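Local coordinates for protein D-mannonate dehydratase (Streptococcus suis, PDB 3BDK) that probably catalyses the dehydration of D-mannonate to 2-dehydro-3-deoxy-D-gluconate, and binds manganese in a xylose isomerase-like TIM barrel, at residues A[234-240]-A[261-267]. Numbering follows the deposited sequence.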
loop_
_atom_site.group_PDB
_atom_site.type_symbol
_atom_site.label_atom_id
_atom_site.label_comp_id
_atom_site.label_asym_id
_atom_site.label_seq_id
_atom_site.Cartn_x
_atom_site.Cartn_y
_atom_site.Cartn_z
ATOM N N ILE A 234 20.029 13.848 19.886
ATOM C CA ILE A 234 18.943 12.897 19.833
ATOM C C ILE A 234 19.273 11.894 18.750
ATOM O O ILE A 234 18.791 11.968 17.623
ATOM C CB ILE A 234 17.552 13.580 19.708
ATOM C CG1 ILE A 234 17.500 14.814 20.624
ATOM C CG2 ILE A 234 16.461 12.631 20.148
ATOM C CD1 ILE A 234 17.738 14.493 22.134
ATOM N N THR A 235 20.108 10.943 19.129
ATOM C CA THR A 235 20.839 10.146 18.168
ATOM C C THR A 235 20.734 8.617 18.380
ATOM O O THR A 235 21.084 7.863 17.476
ATOM C CB THR A 235 22.358 10.611 18.128
ATOM O OG1 THR A 235 22.963 10.432 19.410
ATOM C CG2 THR A 235 22.504 12.080 17.726
ATOM N N GLY A 236 20.252 8.168 19.551
ATOM C CA GLY A 236 20.199 6.736 19.894
ATOM C C GLY A 236 19.613 6.353 21.258
ATOM O O GLY A 236 19.067 7.192 21.985
ATOM N N GLN A 237 19.743 5.071 21.613
ATOM C CA GLN A 237 19.150 4.511 22.839
ATOM C C GLN A 237 19.481 5.291 24.103
ATOM O O GLN A 237 18.587 5.567 24.896
ATOM C CB GLN A 237 19.543 3.039 23.023
ATOM C CG GLN A 237 19.004 2.368 24.311
ATOM C CD GLN A 237 17.481 2.485 24.495
ATOM O OE1 GLN A 237 16.717 2.516 23.528
ATOM N NE2 GLN A 237 17.043 2.549 25.748
ATOM N N GLU A 238 20.764 5.629 24.282
ATOM C CA GLU A 238 21.228 6.480 25.392
ATOM C C GLU A 238 20.493 7.789 25.485
ATOM O O GLU A 238 19.995 8.154 26.551
ATOM C CB GLU A 238 22.707 6.822 25.225
ATOM C CG GLU A 238 23.591 6.206 26.249
ATOM C CD GLU A 238 23.624 4.713 26.127
ATOM O OE1 GLU A 238 22.701 4.038 26.664
ATOM O OE2 GLU A 238 24.584 4.229 25.484
ATOM N N ALA A 239 20.483 8.511 24.367
ATOM C CA ALA A 239 19.849 9.803 24.285
ATOM C C ALA A 239 18.406 9.657 24.760
ATOM O O ALA A 239 17.950 10.412 25.617
ATOM C CB ALA A 239 19.919 10.346 22.844
ATOM N N VAL A 240 17.714 8.665 24.214
ATOM C CA VAL A 240 16.345 8.359 24.612
ATOM C C VAL A 240 16.174 8.285 26.142
ATOM O O VAL A 240 15.391 9.058 26.719
ATOM C CB VAL A 240 15.806 7.064 23.910
ATOM C CG1 VAL A 240 14.505 6.582 24.547
ATOM C CG2 VAL A 240 15.590 7.340 22.451
ATOM N N TYR A 261 16.470 6.961 13.051
ATOM C CA TYR A 261 17.317 6.130 13.881
ATOM C C TYR A 261 18.058 5.022 13.132
ATOM O O TYR A 261 19.210 4.747 13.459
ATOM C CB TYR A 261 16.536 5.541 15.045
ATOM C CG TYR A 261 16.235 6.533 16.141
ATOM C CD1 TYR A 261 14.932 6.718 16.604
ATOM C CD2 TYR A 261 17.252 7.271 16.735
ATOM C CE1 TYR A 261 14.657 7.617 17.618
ATOM C CE2 TYR A 261 16.986 8.174 17.736
ATOM C CZ TYR A 261 15.689 8.352 18.174
ATOM O OH TYR A 261 15.430 9.276 19.173
ATOM N N ALA A 262 17.435 4.378 12.144
ATOM C CA ALA A 262 18.128 3.250 11.476
ATOM C C ALA A 262 19.170 3.689 10.467
ATOM O O ALA A 262 19.916 2.875 9.939
ATOM C CB ALA A 262 17.147 2.292 10.816
ATOM N N SER A 263 19.200 4.985 10.204
ATOM C CA SER A 263 20.172 5.591 9.281
ATOM C C SER A 263 21.563 5.433 9.825
ATOM O O SER A 263 22.510 5.416 9.074
ATOM C CB SER A 263 19.839 7.057 9.051
ATOM O OG SER A 263 18.540 7.134 8.478
ATOM N N ASP A 264 21.664 5.284 11.143
ATOM C CA ASP A 264 22.890 4.829 11.759
ATOM C C ASP A 264 22.843 3.332 12.122
ATOM O O ASP A 264 22.203 2.954 13.096
ATOM C CB ASP A 264 23.209 5.652 13.012
ATOM C CG ASP A 264 24.651 5.471 13.473
ATOM O OD1 ASP A 264 25.114 4.316 13.592
ATOM O OD2 ASP A 264 25.332 6.495 13.695
ATOM N N PRO A 265 23.579 2.489 11.380
ATOM C CA PRO A 265 23.705 1.034 11.635
ATOM C C PRO A 265 23.952 0.627 13.103
ATOM O O PRO A 265 23.655 -0.494 13.495
ATOM C CB PRO A 265 24.941 0.655 10.821
ATOM C CG PRO A 265 24.924 1.627 9.659
ATOM C CD PRO A 265 24.382 2.922 10.224
ATOM N N LYS A 266 24.521 1.514 13.907
ATOM C CA LYS A 266 24.867 1.149 15.256
ATOM C C LYS A 266 23.585 1.035 16.058
ATOM O O LYS A 266 23.578 0.418 17.131
ATOM C CB LYS A 266 25.786 2.189 15.904
ATOM C CG LYS A 266 25.051 3.481 16.384
ATOM C CD LYS A 266 25.524 3.986 17.774
ATOM C CE LYS A 266 25.018 5.421 18.057
ATOM N NZ LYS A 266 23.577 5.542 18.461
ATOM N N ASN A 267 22.509 1.634 15.544
ATOM C CA ASN A 267 21.215 1.639 16.223
ATOM C C ASN A 267 20.365 0.403 15.937
ATOM O O ASN A 267 20.365 -0.108 14.806
ATOM C CB ASN A 267 20.432 2.900 15.854
ATOM C CG ASN A 267 20.932 4.112 16.577
ATOM O OD1 ASN A 267 21.497 4.003 17.653
ATOM N ND2 ASN A 267 20.721 5.277 16.002
#
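Asn267 ND2 donates to Thr235 O at 3.0 Å, the one hydrogen bond between 234-240 and 261-267. Its N-H...O angle of 163° makes it nearly straight, and Thr235 O, 11° from the Asn267 amide plane, lies close to that plane. The second N-H goes to Tyr261 O, also 3.0 Å from Asn267 ND2, so the amide bridges the two chain pieces with both hydrogens. On its other end, Asn267 OD1 accepts from Lys266 NZ at 2.7 Å, which further fixes the amide's rotation. A kink at chi2 (138°) and another at chi4 carry Lys266 NZ to 3.9 Å from Gly236 CA.

Van der Waals contact centres on Tyr261. Its ring edge meets Thr235 C, 3.8 Å from Tyr261 CE2 and near the ring plane. Farther out, Tyr261 OH touches two methyls, Ile234 CG2 at 3.6 Å and Val240 CG2 at 3.8 Å.

Local structure sets each side. Gly236 is the N-cap of helix 237-245, while a type I turn from Asp264 to Asn267, with an Asx turn from Asp264 OD1 to Lys266 N, presents Lys266 and Asn267.

The Tyr261 side chain, which also touches Pro220, is about 11 Å from the bound manganese ion, outside its first shell. In the barrel, the contact joins the start of helix 237-245 to the turn after helix 258-262, which follows strand 252-257. Helix 269-278 adds Val269 against Tyr261 and Met272 against Asn267; Trp195 of helix 191-210 packs on Ile234.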